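Local coordinates for NAD-dependent protein deacylase 2 (Archaeoglobus fulgidus, PDB 4TWJ) that removes acetyl and longer acyl groups from protein lysines in an NAD-dependent reaction, acting among others on the archaeal chromatin protein Alba, at residues Leu127-Thr132 with Arg151-Tyr156; Ala51-Phe56 with Val162-Glu167; Arg113-His118 with Phe175-Glu180; Ala24-Glu29 with Thr99-Met104. All blocks are in the same frame, centred on the assembly; numbering follows the deposited sequence.

Interaction 1 (Leu127-Thr132 with Arg151-Tyr156); sequences LDCHET and RKCGSY. With ZN (zinc ion), chain C.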
loop_
_atom_site.group_PDB
_atom_site.type_symbol
_atom_site.label_atom_id
_atom_site.label_comp_id
_atom_site.label_asym_id
_atom_site.label_seq_id
_atom_site.Cartn_x
_atom_site.Cartn_y
_atom_site.Cartn_z
ATOM N N LEU A 127 17.401 6.477 16.719
ATOM C CA LEU A 127 18.479 6.963 15.853
ATOM C C LEU A 127 19.752 7.336 16.612
ATOM O O LEU A 127 20.825 7.417 16.008
ATOM C CB LEU A 127 18.012 8.169 15.034
ATOM C CG LEU A 127 16.784 7.979 14.140
ATOM C CD1 LEU A 127 16.603 9.202 13.253
ATOM C CD2 LEU A 127 16.882 6.718 13.295
ATOM N N ASP A 128 19.643 7.566 17.919
ATOM C CA ASP A 128 20.795 7.961 18.729
ATOM C C ASP A 128 21.595 6.777 19.276
ATOM O O ASP A 128 22.814 6.732 19.102
ATOM C CB ASP A 128 20.361 8.886 19.871
ATOM C CG ASP A 128 20.060 10.300 19.397
ATOM O OD1 ASP A 128 19.038 10.863 19.831
ATOM O OD2 ASP A 128 20.844 10.851 18.590
ATOM N N CYS A 129 20.928 5.831 19.938
ATOM C CA CYS A 129 21.621 4.680 20.539
ATOM C C CYS A 129 21.350 3.346 19.826
ATOM O O CYS A 129 21.898 2.316 20.223
ATOM C CB CYS A 129 21.265 4.560 22.021
ATOM S SG CYS A 129 19.677 3.764 22.353
ATOM N N HIS A 130 20.507 3.372 18.792
ATOM C CA HIS A 130 20.257 2.217 17.909
ATOM C C HIS A 130 19.470 1.073 18.570
ATOM O O HIS A 130 19.433 -0.049 18.058
ATOM C CB HIS A 130 21.573 1.717 17.293
ATOM C CG HIS A 130 22.473 2.821 16.828
ATOM N ND1 HIS A 130 22.240 3.533 15.671
ATOM C CD2 HIS A 130 23.596 3.348 17.376
ATOM C CE1 HIS A 130 23.185 4.447 15.522
ATOM N NE2 HIS A 130 24.019 4.355 16.543
ATOM N N GLU A 131 18.815 1.371 19.689
ATOM C CA GLU A 131 17.915 0.421 20.338
ATOM C C GLU A 131 16.757 0.086 19.399
ATOM O O GLU A 131 16.284 0.957 18.666
ATOM C CB GLU A 131 17.365 1.020 21.635
ATOM C CG GLU A 131 16.728 0.023 22.583
ATOM C CD GLU A 131 17.727 -0.900 23.267
ATOM O OE1 GLU A 131 18.945 -0.794 23.033
ATOM O OE2 GLU A 131 17.281 -1.752 24.054
ATOM N N THR A 132 16.307 -1.166 19.421
ATOM C CA THR A 132 15.199 -1.605 18.571
ATOM C C THR A 132 13.938 -1.875 19.385
ATOM O O THR A 132 14.010 -2.258 20.555
ATOM C CB THR A 132 15.564 -2.861 17.757
ATOM O OG1 THR A 132 15.789 -3.965 18.643
ATOM C CG2 THR A 132 16.811 -2.611 16.933
ATOM N N ARG A 151 13.492 4.258 25.632
ATOM C CA ARG A 151 13.578 3.960 27.060
ATOM C C ARG A 151 15.027 3.871 27.538
ATOM O O ARG A 151 15.331 4.240 28.674
ATOM C CB ARG A 151 12.828 2.670 27.391
ATOM C CG ARG A 151 12.806 2.342 28.880
ATOM C CD ARG A 151 11.898 1.163 29.174
ATOM N NE ARG A 151 10.476 1.497 29.038
ATOM C CZ ARG A 151 9.631 1.727 30.048
ATOM N NH1 ARG A 151 8.358 2.004 29.787
ATOM N NH2 ARG A 151 10.030 1.676 31.314
ATOM N N LYS A 152 15.921 3.389 26.680
ATOM C CA LYS A 152 17.320 3.246 27.072
ATOM C C LYS A 152 17.979 4.604 27.307
ATOM O O LYS A 152 18.514 4.853 28.387
ATOM C CB LYS A 152 18.112 2.450 26.031
ATOM C CG LYS A 152 19.582 2.285 26.393
ATOM C CD LYS A 152 20.278 1.252 25.521
ATOM C CE LYS A 152 19.978 -0.164 25.979
ATOM N NZ LYS A 152 20.669 -1.169 25.129
ATOM N N CYS A 153 17.931 5.480 26.304
ATOM C CA CYS A 153 18.705 6.727 26.338
ATOM C C CYS A 153 17.865 8.008 26.463
ATOM O O CYS A 153 18.423 9.090 26.675
ATOM C CB CYS A 153 19.600 6.808 25.104
ATOM S SG CYS A 153 18.767 7.357 23.597
ATOM N N GLY A 154 16.545 7.887 26.335
ATOM C CA GLY A 154 15.630 9.022 26.511
ATOM C C GLY A 154 15.366 9.835 25.254
ATOM O O GLY A 154 14.615 10.806 25.297
ATOM N N SER A 155 15.961 9.434 24.132
ATOM C CA SER A 155 15.884 10.215 22.894
ATOM C C SER A 155 14.457 10.423 22.395
ATOM O O SER A 155 13.579 9.579 22.595
ATOM C CB SER A 155 16.707 9.552 21.787
ATOM O OG SER A 155 16.626 10.280 20.571
ATOM N N TYR A 156 14.251 11.560 21.734
ATOM C CA TYR A 156 13.012 11.847 21.019
ATOM C C TYR A 156 13.023 11.249 19.604
ATOM O O TYR A 156 12.036 11.374 18.883
ATOM C CB TYR A 156 12.805 13.367 20.910
ATOM C CG TYR A 156 12.212 14.028 22.135
ATOM C CD1 TYR A 156 10.877 14.430 22.156
ATOM C CD2 TYR A 156 12.983 14.272 23.267
ATOM C CE1 TYR A 156 10.325 15.042 23.271
ATOM C CE2 TYR A 156 12.441 14.886 24.383
ATOM C CZ TYR A 156 11.112 15.268 24.380
ATOM O OH TYR A 156 10.567 15.879 25.488
HETATM ZN ZN ZN C . 18.111 5.476 22.366
HETATM O O HOH W 1 18.883 -3.466 25.621
#
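Asp128 meets Ser155 at the near end of this pair of loops. The serine hydroxyl donates to OD1 of the carboxylate, OG to OD1 being 2.6 Å, and comes in on the anti side, 21° out of the carboxylate plane. Ser155 OG is also hydrogen-bonded to the backbone N of Tyr157, which fixes the rotation of the hydroxyl. Next along the chain, Cys129 turns SG between its own backbone N and carbonyl carbon (chi1 81°), and Cys153 does the same. Both sulfurs thereby face the zinc ion: Cys129 SG and Cys153 SG each lie 2.3 Å from it. They stand 3.9 Å apart, as ligands of one metal do. Two weak backbone bonds reach these thiolates, from Glu131 N to Cys129 SG and from Ser155 N to Cys153 SG, and probably ease their negative charge. Glu131 closes the far end with a salt bridge, its OE1 lying 2.7 Å from Lys152 NZ. The two side chains cross at about a right angle, and the amine arrives on the syn side, 33° out of the carboxylate plane. A water bridges the pair, donating to Glu131 OE2 and accepting from Lys152 NZ. A glutamine in place of Glu131 would probably leave the Lys152 ammonium without its charged mate and freer to swing into solvent. Cys126 and Cys150 complete the metal site, so the loops form the two CxxC knuckles of a structural Cys4 zinc site, the hallmark of the small zinc-binding module of sirtuins.

Interaction 2 (Ala51-Phe56 with Val162-Glu167); sequences ASISGF and VVLFGE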
loop_
_atom_site.group_PDB
_atom_site.type_symbol
_atom_site.label_atom_id
_atom_site.label_comp_id
_atom_site.label_asym_id
_atom_site.label_seq_id
_atom_site.Cartn_x
_atom_site.Cartn_y
_atom_site.Cartn_z
ATOM N N ALA A 51 6.221 14.227 7.125
ATOM C CA ALA A 51 6.442 12.864 6.625
ATOM C C ALA A 51 7.740 12.648 5.835
ATOM O O ALA A 51 7.847 11.676 5.086
ATOM C CB ALA A 51 5.245 12.436 5.785
ATOM N N SER A 52 8.725 13.525 6.019
ATOM C CA SER A 52 10.018 13.397 5.341
ATOM C C SER A 52 11.148 13.158 6.340
ATOM O O SER A 52 11.018 13.468 7.530
ATOM C CB SER A 52 10.318 14.648 4.511
ATOM O OG SER A 52 10.717 15.735 5.333
ATOM N N ILE A 53 12.260 12.617 5.850
ATOM C CA ILE A 53 13.413 12.330 6.703
ATOM C C ILE A 53 14.060 13.618 7.230
ATOM O O ILE A 53 14.473 13.666 8.392
ATOM C CB ILE A 53 14.455 11.413 6.007
ATOM C CG1 ILE A 53 15.562 11.002 6.988
ATOM C CG2 ILE A 53 15.052 12.067 4.769
ATOM C CD1 ILE A 53 15.067 10.231 8.191
ATOM N N SER A 54 14.127 14.658 6.402
ATOM C CA SER A 54 14.646 15.948 6.865
ATOM C C SER A 54 13.735 16.528 7.952
ATOM O O SER A 54 14.216 17.095 8.934
ATOM C CB SER A 54 14.809 16.936 5.703
ATOM O OG SER A 54 13.588 17.137 5.018
ATOM N N GLY A 55 12.425 16.372 7.776
ATOM C CA GLY A 55 11.453 16.805 8.778
ATOM C C GLY A 55 11.610 16.046 10.083
ATOM O O GLY A 55 11.621 16.641 11.170
ATOM N N PHE A 56 11.735 14.726 9.980
ATOM C CA PHE A 56 11.911 13.884 11.164
ATOM C C PHE A 56 13.182 14.234 11.940
ATOM O O PHE A 56 13.175 14.248 13.172
ATOM C CB PHE A 56 11.933 12.398 10.784
ATOM C CG PHE A 56 11.942 11.481 11.971
ATOM C CD1 PHE A 56 10.751 11.078 12.561
ATOM C CD2 PHE A 56 13.138 11.040 12.512
ATOM C CE1 PHE A 56 10.757 10.246 13.665
ATOM C CE2 PHE A 56 13.148 10.204 13.621
ATOM C CZ PHE A 56 11.958 9.811 14.195
ATOM N N VAL A 162 9.650 2.764 8.547
ATOM C CA VAL A 162 8.821 3.237 7.459
ATOM C C VAL A 162 9.730 4.071 6.575
ATOM O O VAL A 162 10.602 4.783 7.074
ATOM C CB VAL A 162 7.669 4.109 8.000
ATOM C CG1 VAL A 162 7.004 4.921 6.893
ATOM C CG2 VAL A 162 6.650 3.238 8.719
ATOM N N VAL A 163 9.533 3.976 5.267
ATOM C CA VAL A 163 10.241 4.832 4.329
ATOM C C VAL A 163 9.556 6.193 4.341
ATOM O O VAL A 163 8.413 6.315 3.903
ATOM C CB VAL A 163 10.212 4.253 2.902
ATOM C CG1 VAL A 163 10.943 5.177 1.936
ATOM C CG2 VAL A 163 10.831 2.862 2.880
ATOM N N LEU A 164 10.246 7.207 4.857
ATOM C CA LEU A 164 9.743 8.572 4.803
ATOM C C LEU A 164 10.139 9.186 3.473
ATOM O O LEU A 164 11.045 8.692 2.801
ATOM C CB LEU A 164 10.326 9.411 5.941
ATOM C CG LEU A 164 10.004 8.908 7.347
ATOM C CD1 LEU A 164 10.672 9.799 8.386
ATOM C CD2 LEU A 164 8.504 8.847 7.565
ATOM N N PHE A 165 9.467 10.266 3.091
ATOM C CA PHE A 165 9.868 10.999 1.894
ATOM C C PHE A 165 11.333 11.409 2.023
ATOM O O PHE A 165 11.778 11.828 3.091
ATOM C CB PHE A 165 8.960 12.206 1.651
ATOM C CG PHE A 165 7.616 11.836 1.086
ATOM C CD1 PHE A 165 7.438 11.716 -0.285
ATOM C CD2 PHE A 165 6.535 11.588 1.921
ATOM C CE1 PHE A 165 6.207 11.362 -0.815
ATOM C CE2 PHE A 165 5.299 11.237 1.399
ATOM C CZ PHE A 165 5.134 11.121 0.028
ATOM N N GLY A 166 12.088 11.226 0.943
ATOM C CA GLY A 166 13.517 11.519 0.932
ATOM C C GLY A 166 14.416 10.343 1.278
ATOM O O GLY A 166 15.640 10.478 1.241
ATOM N N GLU A 167 13.825 9.192 1.604
ATOM C CA GLU A 167 14.589 7.973 1.878
ATOM C C GLU A 167 14.470 6.984 0.725
ATOM O O GLU A 167 13.436 6.926 0.065
ATOM C CB GLU A 167 14.085 7.289 3.150
ATOM C CG GLU A 167 14.233 8.120 4.408
ATOM C CD GLU A 167 14.057 7.293 5.665
ATOM O OE1 GLU A 167 15.077 6.950 6.305
ATOM O OE2 GLU A 167 12.904 6.969 6.005
#
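The Phe165 ring meets the carbonyl of Ala51 at its edge, with Ala51 O in the ring plane and 3.4 Å from CD2; Ala51 CB stands a little farther from the same ring carbon. The Phe56 ring is approached obliquely by Leu164 CD1, which sits nearer to Phe56 CB, at 3.8 Å. The backbones meet in a single beta bridge, Ser52 with Phe165, joining the loop before helix 53-58 to a type II turn, Leu164 to Glu167. Phe165 N donates to Ala51 O in the carbonyl plane, and Ile53 N donates to Phe165 O at 2.9 Å. The turn lies in the sirtuin peptide-binding cleft: Gly166 and Glu167 hydrogen-bond to the bound peptide through their backbones, and Ala51 and Phe165 pack on its modified side chain. From the end of the turn, Glu167 lays CG against Ile53 CB of the helix at 3.7 Å, the two side chains crossing at about a right angle. Its OE2 takes the Leu164 N-H on the anti lone pair and is paired with Lys159 in a salt bridge. An alanine at Glu167 would probably leave both Leu164 N and Lys159 without this acceptor and uncover one side of Ile53. Ser52 is the N-cap of the helix; its OG, which is also bonded to Glu48 O, stands between the backbone N and carbonyl carbon (chi1 76°), where it accepts from Gly55 N at 3.0 Å.

Interaction 3 (Arg113-His118 with Phe175-Glu180); sequences RVLELH and FEAIEE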
loop_
_atom_site.group_PDB
_atom_site.type_symbol
_atom_site.label_atom_id
_atom_site.label_comp_id
_atom_site.label_asym_id
_atom_site.label_seq_id
_atom_site.Cartn_x
_atom_site.Cartn_y
_atom_site.Cartn_z
ATOM N N ARG A 113 1.324 -12.862 0.644
ATOM C CA ARG A 113 2.366 -12.324 -0.224
ATOM C C ARG A 113 2.210 -10.813 -0.371
ATOM O O ARG A 113 1.707 -10.331 -1.385
ATOM C CB ARG A 113 2.318 -13.004 -1.593
ATOM N N VAL A 114 2.641 -10.077 0.652
ATOM C CA VAL A 114 2.523 -8.617 0.681
ATOM C C VAL A 114 3.907 -7.970 0.633
ATOM O O VAL A 114 4.758 -8.240 1.485
ATOM C CB VAL A 114 1.776 -8.133 1.945
ATOM C CG1 VAL A 114 1.677 -6.613 1.973
ATOM C CG2 VAL A 114 0.390 -8.761 2.019
ATOM N N LEU A 115 4.124 -7.127 -0.373
ATOM C CA LEU A 115 5.374 -6.390 -0.524
ATOM C C LEU A 115 5.181 -4.950 -0.051
ATOM O O LEU A 115 4.514 -4.145 -0.710
ATOM C CB LEU A 115 5.843 -6.431 -1.982
ATOM C CG LEU A 115 6.170 -7.832 -2.509
ATOM C CD1 LEU A 115 6.403 -7.809 -4.013
ATOM C CD2 LEU A 115 7.380 -8.413 -1.788
ATOM N N GLU A 116 5.755 -4.644 1.111
ATOM C CA GLU A 116 5.608 -3.335 1.744
ATOM C C GLU A 116 6.695 -2.384 1.252
ATOM O O GLU A 116 7.794 -2.316 1.813
ATOM C CB GLU A 116 5.642 -3.473 3.271
ATOM C CG GLU A 116 4.435 -4.215 3.825
ATOM C CD GLU A 116 4.493 -4.405 5.326
ATOM O OE1 GLU A 116 3.488 -4.099 5.997
ATOM O OE2 GLU A 116 5.539 -4.867 5.829
ATOM N N LEU A 117 6.375 -1.657 0.186
ATOM C CA LEU A 117 7.323 -0.746 -0.448
ATOM C C LEU A 117 7.863 0.305 0.503
ATOM O O LEU A 117 9.016 0.711 0.385
ATOM C CB LEU A 117 6.665 -0.032 -1.628
ATOM C CG LEU A 117 6.248 -0.900 -2.813
ATOM C CD1 LEU A 117 5.558 -0.021 -3.847
ATOM C CD2 LEU A 117 7.431 -1.633 -3.422
ATOM N N HIS A 118 7.027 0.750 1.434
ATOM C CA HIS A 118 7.405 1.825 2.343
ATOM C C HIS A 118 7.537 1.357 3.785
ATOM O O HIS A 118 7.488 2.172 4.713
ATOM C CB HIS A 118 6.398 2.961 2.227
ATOM C CG HIS A 118 6.328 3.548 0.853
ATOM N ND1 HIS A 118 5.159 4.023 0.302
ATOM C CD2 HIS A 118 7.288 3.726 -0.086
ATOM C CE1 HIS A 118 5.402 4.479 -0.914
ATOM N NE2 HIS A 118 6.687 4.310 -1.174
ATOM N N PHE A 175 13.095 -4.835 -5.466
ATOM C CA PHE A 175 13.444 -5.821 -6.502
ATOM C C PHE A 175 12.299 -6.798 -6.733
ATOM O O PHE A 175 11.907 -7.046 -7.873
ATOM C CB PHE A 175 14.716 -6.600 -6.124
ATOM C CG PHE A 175 15.043 -7.739 -7.065
ATOM C CD1 PHE A 175 14.730 -9.054 -6.732
ATOM C CD2 PHE A 175 15.666 -7.494 -8.281
ATOM C CE1 PHE A 175 15.030 -10.098 -7.594
ATOM C CE2 PHE A 175 15.970 -8.534 -9.149
ATOM C CZ PHE A 175 15.651 -9.838 -8.805
ATOM N N GLU A 176 11.753 -7.347 -5.652
ATOM C CA GLU A 176 10.667 -8.319 -5.773
ATOM C C GLU A 176 9.453 -7.687 -6.447
ATOM O O GLU A 176 8.806 -8.318 -7.279
ATOM C CB GLU A 176 10.273 -8.892 -4.407
ATOM C CG GLU A 176 11.318 -9.818 -3.800
ATOM C CD GLU A 176 11.562 -11.069 -4.626
ATOM O OE1 GLU A 176 12.737 -11.487 -4.733
ATOM O OE2 GLU A 176 10.592 -11.635 -5.168
ATOM N N ALA A 177 9.154 -6.443 -6.086
ATOM C CA ALA A 177 8.010 -5.731 -6.654
ATOM C C ALA A 177 8.208 -5.476 -8.147
ATOM O O ALA A 177 7.271 -5.621 -8.934
ATOM C CB ALA A 177 7.772 -4.424 -5.915
ATOM N N ILE A 178 9.422 -5.087 -8.528
ATOM C CA ILE A 178 9.768 -4.918 -9.946
ATOM C C ILE A 178 9.601 -6.235 -10.708
ATOM O O ILE A 178 9.028 -6.263 -11.801
ATOM C CB ILE A 178 11.209 -4.388 -10.117
ATOM C CG1 ILE A 178 11.284 -2.932 -9.656
ATOM C CG2 ILE A 178 11.668 -4.501 -11.571
ATOM C CD1 ILE A 178 12.693 -2.428 -9.428
ATOM N N GLU A 179 10.099 -7.323 -10.129
ATOM C CA GLU A 179 9.965 -8.642 -10.748
ATOM C C GLU A 179 8.507 -9.069 -10.908
ATOM O O GLU A 179 8.138 -9.657 -11.929
ATOM C CB GLU A 179 10.749 -9.685 -9.954
ATOM C CG GLU A 179 12.250 -9.502 -10.068
ATOM C CD GLU A 179 12.724 -9.636 -11.497
ATOM O OE1 GLU A 179 12.484 -10.706 -12.088
ATOM O OE2 GLU A 179 13.316 -8.675 -12.026
ATOM N N GLU A 180 7.681 -8.767 -9.908
ATOM C CA GLU A 180 6.245 -9.014 -10.014
ATOM C C GLU A 180 5.631 -8.215 -11.163
ATOM O O GLU A 180 4.891 -8.766 -11.977
ATOM C CB GLU A 180 5.535 -8.684 -8.697
ATOM C CG GLU A 180 5.774 -9.712 -7.601
ATOM C CD GLU A 180 5.254 -11.090 -7.965
ATOM O OE1 GLU A 180 4.143 -11.188 -8.519
ATOM O OE2 GLU A 180 5.965 -12.079 -7.706
#
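Leu115 sets both of its methyls against the helix. CD1 rests on the backbone where Glu176 joins Ala177, 3.7 Å from Ala177 N, while CD2 leans on Glu176 CB at 3.9 Å. This is van der Waals packing, and it is set by the torsions of the leucine: CG lies beside the backbone N and opposite the carbonyl carbon (chi1 -63°), and the branch then runs straight out toward the helix. Leu117, two residues along, adds a third methyl, its CD2 touching Ala177 CB at 3.8 Å. Ala177 CB therefore sits against both leucines, with Leu115 CD1 4.1 Å away. The small alanine probably helps the strand and helix approach to 9.2 Å between their axes, which cross at -127°.

This is strand-on-helix packing in the Rossmann-type domain of sirtuins: strand 114-116 is an outermost strand of the parallel sheet, and helix 171-182 covers one side of it. Strand 94-99 flanks the same strand through backbone bonds, and Leu202 of helix 201-208 touches both Leu117 and Ala177.

The polar groups of the helix take a different course. Glu176 crosses Leu115 at about a right angle and touches it with CB; its chain bends at chi2 and the carboxylate leads away. Glu180 likewise offers its aliphatic part, CG lying 4.1 Å from Leu115 CD1, and its OE1 is hydrogen-bonded to His17. His118, the predicted proton acceptor, follows directly after Leu117; its ND1 is bonded to Gln100 O and its ring packs on the modified side chain of the bound peptide.

Interaction 4 (Ala24-Glu29 with Thr99-Met104); sequences AGISAE and TQNIDM. With ACT (acetate ion), chain E; ACT (acetate ion), chain F.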
loop_
_atom_site.group_PDB
_atom_site.type_symbol
_atom_site.label_atom_id
_atom_site.label_comp_id
_atom_site.label_asym_id
_atom_site.label_seq_id
_atom_site.Cartn_x
_atom_site.Cartn_y
_atom_site.Cartn_z
ATOM N N ALA A 24 -3.039 4.781 -0.343
ATOM C CA ALA A 24 -3.781 5.284 0.819
ATOM C C ALA A 24 -5.302 5.283 0.663
ATOM O O ALA A 24 -6.019 5.284 1.668
ATOM C CB ALA A 24 -3.297 6.682 1.181
ATOM N N GLY A 25 -5.791 5.281 -0.576
ATOM C CA GLY A 25 -7.230 5.274 -0.847
ATOM C C GLY A 25 -7.983 4.100 -0.241
ATOM O O GLY A 25 -9.177 4.207 0.052
ATOM N N ILE A 26 -7.287 2.980 -0.051
ATOM C CA ILE A 26 -7.878 1.774 0.539
ATOM C C ILE A 26 -7.803 1.777 2.081
ATOM O O ILE A 26 -8.523 1.025 2.745
ATOM C CB ILE A 26 -7.193 0.512 -0.046
ATOM C CG1 ILE A 26 -8.116 -0.705 0.019
ATOM C CG2 ILE A 26 -5.868 0.226 0.649
ATOM C CD1 ILE A 26 -7.508 -1.951 -0.594
ATOM N N SER A 27 -6.937 2.622 2.640
ATOM C CA SER A 27 -6.717 2.694 4.089
ATOM C C SER A 27 -7.473 3.837 4.769
ATOM O O SER A 27 -7.725 3.779 5.974
ATOM C CB SER A 27 -5.222 2.853 4.384
ATOM O OG SER A 27 -4.491 1.707 3.983
ATOM N N ALA A 28 -7.814 4.876 4.010
ATOM C CA ALA A 28 -8.430 6.079 4.573
ATOM C C ALA A 28 -9.956 6.027 4.500
ATOM O O ALA A 28 -10.522 5.608 3.486
ATOM C CB ALA A 28 -7.915 7.317 3.856
ATOM N N GLU A 29 -10.602 6.455 5.586
ATOM C CA GLU A 29 -12.061 6.623 5.656
ATOM C C GLU A 29 -12.535 6.583 7.107
ATOM O O GLU A 29 -11.965 5.876 7.939
ATOM C CB GLU A 29 -12.798 5.554 4.847
ATOM N N THR A 99 2.144 -2.838 -1.847
ATOM C CA THR A 99 1.469 -1.731 -1.177
ATOM C C THR A 99 2.409 -0.596 -0.789
ATOM O O THR A 99 3.565 -0.817 -0.427
ATOM C CB THR A 99 0.661 -2.194 0.061
ATOM O OG1 THR A 99 -0.144 -1.106 0.528
ATOM C CG2 THR A 99 1.572 -2.672 1.183
ATOM N N GLN A 100 1.872 0.615 -0.871
ATOM C CA GLN A 100 2.550 1.817 -0.416
ATOM C C GLN A 100 2.222 2.092 1.049
ATOM O O GLN A 100 2.796 2.997 1.649
ATOM C CB GLN A 100 2.105 3.014 -1.258
ATOM C CG GLN A 100 2.413 2.877 -2.740
ATOM C CD GLN A 100 1.951 4.070 -3.550
ATOM O OE1 GLN A 100 2.565 5.132 -3.512
ATOM N NE2 GLN A 100 0.869 3.901 -4.295
ATOM N N ASN A 101 1.292 1.316 1.607
ATOM C CA ASN A 101 0.747 1.573 2.940
ATOM C C ASN A 101 1.561 0.922 4.048
ATOM O O ASN A 101 2.190 -0.109 3.841
ATOM C CB ASN A 101 -0.700 1.080 3.015
ATOM C CG ASN A 101 -1.574 1.674 1.930
ATOM O OD1 ASN A 101 -1.340 2.791 1.471
ATOM N ND2 ASN A 101 -2.583 0.921 1.505
ATOM N N ILE A 102 1.517 1.528 5.236
ATOM C CA ILE A 102 2.366 1.116 6.357
ATOM C C ILE A 102 1.561 0.552 7.529
ATOM O O ILE A 102 2.122 0.288 8.595
ATOM C CB ILE A 102 3.234 2.295 6.856
ATOM C CG1 ILE A 102 2.366 3.463 7.346
ATOM C CG2 ILE A 102 4.167 2.757 5.745
ATOM C CD1 ILE A 102 3.117 4.461 8.203
ATOM N N ASP A 103 0.266 0.342 7.302
ATOM C CA ASP A 103 -0.694 -0.008 8.355
ATOM C C ASP A 103 -0.925 -1.510 8.528
ATOM O O ASP A 103 -1.656 -1.919 9.431
ATOM C CB ASP A 103 -2.040 0.683 8.079
ATOM C CG ASP A 103 -2.570 0.412 6.674
ATOM O OD1 ASP A 103 -3.175 1.325 6.086
ATOM O OD2 ASP A 103 -2.372 -0.699 6.145
ATOM N N MET A 104 -0.332 -2.320 7.647
ATOM C CA MET A 104 -0.415 -3.787 7.715
ATOM C C MET A 104 -1.837 -4.357 7.615
ATOM O O MET A 104 -2.078 -5.494 8.021
ATOM C CB MET A 104 0.266 -4.307 8.989
ATOM C CG MET A 104 1.693 -3.817 9.167
ATOM S SD MET A 104 2.413 -4.381 10.717
ATOM C CE MET A 104 2.716 -6.101 10.339
HETATM C C ACT E . -0.774 4.375 5.024
HETATM O O ACT E . -1.026 3.351 5.690
HETATM O OXT ACT E . 0.392 4.660 4.677
HETATM C CH3 ACT E . -1.898 5.286 4.630
HETATM C C ACT F . -2.433 7.897 -2.822
HETATM O O ACT F . -2.087 8.350 -3.931
HETATM O OXT ACT F . -1.722 7.080 -2.199
HETATM C CH3 ACT F . -3.735 8.343 -2.229
HETATM O O HOH W 2 -4.246 -0.838 3.147
#
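Ser27 runs from the 24-29 loop straight at the carboxylate of Asp103. Its CB already lies 3.1 Å from Asp103 OD1, and OG, placed beside the backbone N (chi1 -65°), finishes 2.5 Å from that oxygen. The hydroxyl donates here on the syn lone pair of OD1, a short bond. The same OG also accepts from a water at 2.7 Å, and that water in turn accepts from Asn101 ND2, so serine and amide are linked through it. Asn101 ND2 comes to 3.2 Å from the same OG without making a bond, the angle being poor; its two N-H groups go to Gly23 O and to that water, and Ile26 CG2 packs against ND2 at 3.5 Å. Asp103 OD2 is taken up by Leu105 N, at the start of helix 105-108, which holds the carboxylate from its other oxygen. Thr99 OG1 receives Asn101 N in an ST turn, setting the backbone that carries the amide. Both loops belong to the NAD-binding site of the sirtuin fold. One acetate, probably from the crystallisation liquor like its fellow, accepts from Ile102 N at 3.2 Å, and another from Ala24 N. With its hydroxyl proton committed to Asp103 and its oxygen accepting a hydrogen bond from water, Ser27 acts as donor and acceptor at once, a polar brace between two cofactor-binding loops with backbone N-H groups that here hold acetate.

How the interactions relate
Interaction 4 is the most deeply placed of the four, a buried polar contact between cofactor loops at the heart of the chain, and interaction 1 is a surface contact held by metal and charge. Interactions 2 and 3 are partly buried: the first combines backbone bridging with packing, the second is purely apolar. Interactions 3 and 4 share the edge of the parallel sheet, where Leu115 O meets Thr99 N and His118 ND1 meets Gln100 O. Interaction 2 joins this region through Val163 N to His118 O, and touches interaction 1 where Phe56 packs on Leu127. Interactions 1 and 3 do not touch, their nearest atoms being about 14 Å apart.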